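Local coordinates for protein BPH (Thiobacillus denitrificans, PDB 5OVS) that probably hydrolyses peptide bonds as a proteasome-like N-terminal nucleophile hydrolase, with fourteen copies assembled into a double ring, at residues T4-D9 against E160-L165; A15-T20 against D175-P180; E105-D110 against A124-Q129. All blocks are in the same frame, centred on the assembly; numbering follows the deposited sequence.

Interaction 1 (T4-D9 against E160-L165); sequences TIVRKD and EAVARL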
# COMPACT_ATOMS: atom_id res chain seq x y z
N THR K 4 39.84 -5.35 8.14
CA THR K 4 40.19 -5.87 9.45
C THR K 4 41.25 -5.00 10.13
O THR K 4 42.03 -4.27 9.48
CB THR K 4 40.70 -7.31 9.37
OG1 THR K 4 41.86 -7.36 8.54
CG2 THR K 4 39.61 -8.26 8.80
N ILE K 5 41.26 -5.08 11.45
CA ILE K 5 42.20 -4.32 12.21
C ILE K 5 42.60 -5.13 13.44
O ILE K 5 41.76 -5.77 14.07
CB ILE K 5 41.62 -2.94 12.57
CG1 ILE K 5 42.75 -1.98 12.93
CG2 ILE K 5 40.56 -3.06 13.65
CD1 ILE K 5 42.35 -0.54 12.88
N VAL K 6 43.89 -5.14 13.74
CA VAL K 6 44.45 -6.02 14.75
C VAL K 6 45.59 -5.34 15.51
O VAL K 6 46.41 -4.60 14.94
CB VAL K 6 44.97 -7.33 14.14
CG1 VAL K 6 45.52 -8.24 15.22
CG2 VAL K 6 43.87 -8.03 13.35
N ARG K 7 45.61 -5.63 16.80
CA ARG K 7 46.54 -5.10 17.74
C ARG K 7 47.13 -6.31 18.47
O ARG K 7 46.40 -7.02 19.17
CB ARG K 7 45.73 -4.23 18.69
CG ARG K 7 46.53 -3.41 19.68
CD ARG K 7 45.70 -3.12 20.93
NE ARG K 7 46.60 -2.77 22.02
CZ ARG K 7 46.75 -1.55 22.53
NH1 ARG K 7 46.04 -0.52 22.08
NH2 ARG K 7 47.62 -1.37 23.51
N LYS K 8 48.41 -6.60 18.31
CA LYS K 8 48.98 -7.76 18.97
C LYS K 8 50.48 -7.66 19.08
O LYS K 8 51.15 -7.32 18.10
CB LYS K 8 48.63 -9.05 18.22
CG LYS K 8 49.30 -10.28 18.78
CD LYS K 8 48.95 -11.54 18.01
CE LYS K 8 49.74 -12.73 18.55
NZ LYS K 8 49.33 -14.03 17.96
N ASP K 9 51.00 -7.98 20.27
CA ASP K 9 52.45 -7.98 20.55
C ASP K 9 53.19 -6.68 20.20
O ASP K 9 54.25 -6.72 19.58
CB ASP K 9 53.12 -9.17 19.84
CG ASP K 9 52.65 -10.51 20.35
OD1 ASP K 9 52.28 -10.63 21.53
OD2 ASP K 9 52.67 -11.47 19.56
N GLU K 160 49.66 -8.63 11.63
CA GLU K 160 49.40 -8.56 10.19
C GLU K 160 48.86 -9.88 9.63
O GLU K 160 47.91 -9.90 8.87
CB GLU K 160 50.65 -8.12 9.44
CG GLU K 160 50.41 -7.93 7.96
CD GLU K 160 51.53 -7.17 7.28
OE1 GLU K 160 52.68 -7.24 7.73
OE2 GLU K 160 51.24 -6.49 6.27
N ALA K 161 49.45 -10.99 10.04
CA ALA K 161 49.01 -12.30 9.58
C ALA K 161 47.59 -12.59 10.04
O ALA K 161 46.82 -13.22 9.32
CB ALA K 161 49.96 -13.38 10.07
N VAL K 162 47.25 -12.12 11.23
CA VAL K 162 45.90 -12.31 11.75
C VAL K 162 44.88 -11.42 11.01
O VAL K 162 43.77 -11.88 10.67
CB VAL K 162 45.83 -12.08 13.26
CG1 VAL K 162 44.40 -12.18 13.75
CG2 VAL K 162 46.72 -13.09 13.98
N ALA K 163 45.27 -10.17 10.76
CA ALA K 163 44.42 -9.22 10.03
C ALA K 163 44.17 -9.72 8.62
O ALA K 163 43.04 -9.70 8.15
CB ALA K 163 45.08 -7.85 9.98
N ARG K 164 45.23 -10.19 7.97
CA ARG K 164 45.12 -10.72 6.61
C ARG K 164 44.25 -11.97 6.60
O ARG K 164 43.40 -12.12 5.74
CB ARG K 164 46.49 -11.06 6.04
CG ARG K 164 47.34 -9.84 5.73
CD ARG K 164 48.74 -10.28 5.34
NE ARG K 164 48.72 -11.00 4.08
CZ ARG K 164 48.59 -10.44 2.88
NH1 ARG K 164 48.46 -9.13 2.74
NH2 ARG K 164 48.57 -11.21 1.80
N LEU K 165 44.48 -12.86 7.56
CA LEU K 165 43.71 -14.09 7.60
C LEU K 165 42.21 -13.77 7.69
O LEU K 165 41.40 -14.46 7.11
CB LEU K 165 44.16 -14.99 8.75
CG LEU K 165 43.53 -16.39 8.75
CD1 LEU K 165 43.96 -17.19 7.53
CD2 LEU K 165 43.87 -17.16 10.02

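Interaction 2 (A15-T20 against D175-P180); sequences AADTLT and DESGLP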
# COMPACT_ATOMS: atom_id res chain seq x y z
N ALA K 15 43.99 -4.51 7.41
CA ALA K 15 43.90 -5.16 6.10
C ALA K 15 42.56 -4.93 5.41
O ALA K 15 41.62 -4.44 6.01
CB ALA K 15 44.18 -6.65 6.23
N ALA K 16 42.51 -5.27 4.13
CA ALA K 16 41.29 -5.14 3.35
C ALA K 16 41.37 -6.03 2.14
O ALA K 16 42.46 -6.31 1.64
CB ALA K 16 41.07 -3.70 2.92
N ASP K 17 40.22 -6.50 1.68
CA ASP K 17 40.16 -7.17 0.40
C ASP K 17 40.26 -6.09 -0.69
O ASP K 17 40.38 -4.91 -0.39
CB ASP K 17 38.89 -8.03 0.28
CG ASP K 17 37.73 -7.27 -0.28
OD1 ASP K 17 37.13 -6.43 0.43
OD2 ASP K 17 37.42 -7.52 -1.46
N THR K 18 40.23 -6.48 -1.96
CA THR K 18 40.41 -5.52 -3.04
C THR K 18 39.34 -5.57 -4.13
O THR K 18 39.50 -4.90 -5.16
CB THR K 18 41.76 -5.78 -3.70
OG1 THR K 18 41.90 -7.18 -3.92
CG2 THR K 18 42.88 -5.30 -2.79
N LEU K 19 38.26 -6.32 -3.90
CA LEU K 19 37.20 -6.50 -4.88
C LEU K 19 36.14 -5.40 -4.82
O LEU K 19 35.64 -5.07 -3.75
CB LEU K 19 36.52 -7.87 -4.67
CG LEU K 19 35.36 -8.27 -5.56
CD1 LEU K 19 35.88 -8.41 -6.97
CD2 LEU K 19 34.70 -9.57 -5.11
N THR K 20 35.79 -4.84 -5.97
CA THR K 20 34.62 -3.95 -6.08
C THR K 20 33.44 -4.71 -6.71
O THR K 20 33.63 -5.62 -7.50
CB THR K 20 34.92 -2.73 -6.95
OG1 THR K 20 36.10 -2.07 -6.48
CG2 THR K 20 33.76 -1.76 -6.97
N ASP K 175 30.52 -13.49 -1.40
CA ASP K 175 30.63 -13.03 -2.78
C ASP K 175 30.97 -11.53 -2.96
O ASP K 175 31.24 -11.09 -4.08
CB ASP K 175 29.38 -13.41 -3.60
CG ASP K 175 28.11 -12.72 -3.12
OD1 ASP K 175 28.20 -11.69 -2.43
OD2 ASP K 175 27.00 -13.23 -3.46
N GLU K 176 30.96 -10.77 -1.87
CA GLU K 176 31.32 -9.36 -1.93
C GLU K 176 32.78 -9.08 -1.55
O GLU K 176 33.19 -7.93 -1.53
CB GLU K 176 30.36 -8.53 -1.06
CG GLU K 176 28.90 -8.65 -1.49
CD GLU K 176 27.96 -7.70 -0.77
OE1 GLU K 176 28.27 -7.22 0.33
OE2 GLU K 176 26.87 -7.43 -1.31
N SER K 177 33.56 -10.12 -1.25
CA SER K 177 34.96 -9.95 -0.88
C SER K 177 35.85 -10.80 -1.78
O SER K 177 35.46 -11.91 -2.15
CB SER K 177 35.16 -10.38 0.58
OG SER K 177 34.53 -9.48 1.49
N GLY K 178 37.03 -10.30 -2.14
CA GLY K 178 37.94 -11.04 -3.04
C GLY K 178 39.41 -10.75 -2.87
O GLY K 178 39.79 -9.64 -2.48
N LEU K 179 40.24 -11.75 -3.16
CA LEU K 179 41.70 -11.63 -3.11
C LEU K 179 42.19 -10.86 -4.32
O LEU K 179 41.54 -10.87 -5.35
CB LEU K 179 42.36 -13.02 -3.09
CG LEU K 179 42.05 -13.93 -1.89
CD1 LEU K 179 42.74 -15.28 -2.06
CD2 LEU K 179 42.44 -13.30 -0.57
N PRO K 180 43.37 -10.21 -4.23
CA PRO K 180 44.31 -10.25 -3.10
C PRO K 180 43.90 -9.41 -1.91
O PRO K 180 43.02 -8.54 -2.02
CB PRO K 180 45.60 -9.67 -3.70
CG PRO K 180 45.12 -8.75 -4.76
CD PRO K 180 43.89 -9.40 -5.34
O HOH W 1 40.14 -8.06 -6.11
O HOH W 2 33.04 -5.58 -2.52

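Interaction 3 (E105-D110 against A124-Q129); sequences ESSRMD and AHRTVQ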
# COMPACT_ATOMS: atom_id res chain seq x y z
N GLU K 105 21.42 9.97 11.55
CA GLU K 105 21.69 9.87 10.12
C GLU K 105 22.88 8.94 9.92
O GLU K 105 23.86 8.99 10.66
CB GLU K 105 21.98 11.25 9.51
CG GLU K 105 20.74 12.11 9.29
CD GLU K 105 21.05 13.50 8.72
OE1 GLU K 105 22.13 13.67 8.12
OE2 GLU K 105 20.22 14.42 8.85
N SER K 106 22.77 8.06 8.93
CA SER K 106 23.87 7.20 8.53
C SER K 106 24.86 8.00 7.68
O SER K 106 24.46 8.84 6.88
CB SER K 106 23.33 6.01 7.73
OG SER K 106 24.33 5.03 7.50
N SER K 107 26.15 7.74 7.87
CA SER K 107 27.15 8.19 6.90
C SER K 107 27.35 7.13 5.80
O SER K 107 28.13 7.35 4.87
CB SER K 107 28.46 8.54 7.61
OG SER K 107 28.24 9.54 8.60
N ARG K 108 26.66 6.00 5.92
CA ARG K 108 26.65 4.93 4.92
C ARG K 108 27.97 4.17 4.76
O ARG K 108 28.09 3.34 3.85
CB ARG K 108 26.20 5.44 3.55
CG ARG K 108 24.90 6.20 3.56
CD ARG K 108 23.73 5.34 4.00
NE ARG K 108 22.49 5.97 3.56
CZ ARG K 108 21.74 5.56 2.53
NH1 ARG K 108 22.06 4.48 1.81
NH2 ARG K 108 20.63 6.23 2.22
N MET K 109 28.94 4.42 5.63
CA MET K 109 30.17 3.68 5.59
C MET K 109 30.59 3.32 7.00
O MET K 109 30.28 4.01 7.96
CB MET K 109 31.26 4.48 4.89
CG MET K 109 31.33 5.91 5.35
SD MET K 109 32.86 6.72 4.90
CE MET K 109 32.59 8.30 5.67
N ASP K 110 31.27 2.19 7.12
CA ASP K 110 31.90 1.80 8.35
C ASP K 110 33.40 1.89 8.08
O ASP K 110 33.84 1.55 6.99
CB ASP K 110 31.49 0.39 8.72
CG ASP K 110 29.98 0.24 8.91
OD1 ASP K 110 29.38 1.04 9.64
OD2 ASP K 110 29.40 -0.70 8.34
N ALA K 124 28.66 3.42 10.70
CA ALA K 124 27.92 4.36 9.85
C ALA K 124 27.16 5.45 10.61
O ALA K 124 27.00 6.56 10.10
CB ALA K 124 26.96 3.59 8.94
N HIS K 125 26.71 5.14 11.82
CA HIS K 125 26.00 6.11 12.65
C HIS K 125 26.94 6.88 13.60
O HIS K 125 26.51 7.37 14.64
CB HIS K 125 24.88 5.40 13.40
CG HIS K 125 23.85 4.79 12.49
ND1 HIS K 125 23.88 3.47 12.11
CD2 HIS K 125 22.78 5.34 11.86
CE1 HIS K 125 22.87 3.22 11.29
NE2 HIS K 125 22.19 4.34 11.12
N ARG K 126 28.21 6.99 13.20
CA ARG K 126 29.26 7.70 13.94
C ARG K 126 29.56 7.13 15.34
O ARG K 126 30.04 7.84 16.23
CB ARG K 126 29.02 9.21 13.92
CG ARG K 126 29.32 9.78 12.53
CD ARG K 126 28.69 11.14 12.27
NE ARG K 126 27.28 11.21 12.63
CZ ARG K 126 26.29 10.60 11.97
NH1 ARG K 126 26.53 9.85 10.90
NH2 ARG K 126 25.04 10.74 12.40
N THR K 127 29.32 5.84 15.48
CA THR K 127 29.67 5.10 16.67
C THR K 127 31.15 4.84 16.66
O THR K 127 31.61 3.94 15.97
CB THR K 127 28.99 3.71 16.65
OG1 THR K 127 27.60 3.86 16.34
CG2 THR K 127 29.16 3.00 17.99
N VAL K 128 31.90 5.63 17.43
CA VAL K 128 33.35 5.49 17.49
C VAL K 128 33.75 4.55 18.61
O VAL K 128 33.29 4.69 19.73
CB VAL K 128 34.06 6.83 17.77
CG1 VAL K 128 35.57 6.65 17.73
CG2 VAL K 128 33.61 7.90 16.79
N GLN K 129 34.65 3.62 18.30
CA GLN K 129 35.07 2.61 19.25
C GLN K 129 36.58 2.45 19.22
O GLN K 129 37.19 2.58 18.17
CB GLN K 129 34.36 1.27 18.93
CG GLN K 129 32.85 1.40 18.98
CD GLN K 129 32.10 0.09 18.87
OE1 GLN K 129 32.11 -0.59 17.83
NE2 GLN K 129 31.42 -0.27 19.94

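Interaction 1 (T4-D9 against E160-L165)
T4 and V6 both reach A163, one with a hydroxyl and the other with a methyl, and this is where the strand lies tightest on the helix. T4 OG1 donates to A163 O over 2.6 Å. It arrives from above the carbonyl plane, at a C=O...donor angle of 112°, so no lone pair is met head-on. The hydroxyl gets there because it sits between the backbone N and C of T4 (chi1 59°). V6 sends one branch inward: CG2 lies 3.6 Å from A163 CA and equally near its CB, while V162 CG1 comes alongside that same methyl at 4.2 Å. A valine in place of T4 would keep most of the bulk but lose the hydroxyl, and would probably leave A163 O without this donor in a buried layer. Strand 3-8 lies in one sheet of the αββα sandwich of the proteasome fold, and helix 159-173 in the helical layer packed on that sheet; their short axes run nearly antiparallel (156°), 7.4 Å apart at closest. Helix 141-151 packs here too, with M148 touching both T4 and V6. Toward K8 the contact opens out. The side chain of K8 makes no contact with 160-165, and NZ bonds instead to the carbonyls of Y152 and L157. On the helix, E160 and R164 turn off the strand, and both bond to S183 OG.

Interaction 2 (A15-T20 against D175-P180)
D17 and G178 sit at the middle of this loop-to-loop contact, where an Asx turn headed by D17 doubles as the docking point for the loop before strand 182-187. D17 OD2 takes two backbone N-H groups from opposite faces of its carboxylate plane: L19 N at 2.8 Å closes the Asx turn, and G178 N at 2.9 Å ties in the other segment. Gripped from both faces, this oxygen is held in place, although each donor stands well out of the plane. G178 then answers with its carbonyl: T18 N points at G178 O over 3.2 Å in an almost straight bond (176°). Next along, T18 OG1 donates to P180 O at 2.6 Å, in the carbonyl plane and on a lone pair, while P180 CD lies against the same hydroxyl. P180 follows a cis peptide bond. A water gives one hydrogen to T18 OG1 and the other to L179 O, so the threonine oxygen both donates and accepts. L19, its CG anti to the backbone N (chi1 179°), lays CD2 along the backbone at S177 C, 3.7 Å away, and brings CB to 3.5 Å from G178 N.

One shell further out, D17 OD1 forms a salt bridge with K37 and accepts from T2 N, beside the N-terminal T1; this is consistent with the active-site aspartate-lysine pair of proteasome β subunits. S177 OG bonds to T2 OG1, and D175 OD2 pairs with K21 of a neighbouring subunit. A second water spans the two loops, giving its hydrogens to L19 O and, at 2.6 Å, to E176 O.

Interaction 3 (E105-D110 against A124-Q129)
R126 reaches back to E105 and makes the polar grip of this contact. Its chain bends at chi3 (-48°), which brings the guanidinium end-on to one oxygen: NH2 and NH1 both donate to E105 O, at 2.7 and 2.8 Å. That oxygen lies almost in the guanidinium plane. NH1 also donates to S107 OG, a less straight bond at 131°; S107 OG has H85 ND1 as a further partner. With three bonds from two nitrogens, the guanidinium is held against rotation.

Bonds to the backbone of A124 tie down the other half. S107 N gives a nearly linear bond to A124 O at 2.7 Å, and A124 N donates to D110 OD1, which it meets nearly along the C-O axis. Inside 105-110 an ST turn, R108 N to S106 OG, shapes the bend around A124. CA-H...O contacts add to these: A124 CA lies 3.0 Å from M109 O. S106 CA also turns a C-H, well off a straight line, to A124 O.

Van der Waals and ring contacts are fewer. The methyl A124 CB rests on the hydroxyl S106 OG at 3.3 Å, while that oxygen stands over one face of the H125 ring, offset to the rim. H125 NE2 itself bonds to D102 OD2.

Beyond the contact, T127 OG1 bonds to OG1 of T53 of a neighbouring subunit. The two segments flank the hairpin of strands 111-115 and 118-122: 105-110 feeds into the first, and 124-129 leaves the second and enters strand 128-131. Helix 74-91 covers R126 through N82 and H85, and helix 54-64 packs on M109 through F54 and L58.

Overall arrangement
Interactions 1 and 2 share the four-stranded sheet. Strands 3-8 and 11-16 are neighbours in it, with T4 O and A15 N 2.9 Å apart, probably hydrogen-bonded, and A15 CB also packs on A163 O at 3.8 Å; the centres of the two contacts are 16 Å apart. Interaction 2 borders the N-terminal T1, which probably serves as the nucleophile, as in proteasome β subunits. Interaction 3 lies at the five-stranded sheet, the other half of the sandwich, across the chain's centre from interaction 1: centres are 23 Å apart and nearest atoms about 8 Å. From interaction 2 its centre is 21 Å away, with nearest atoms about 10 Å apart.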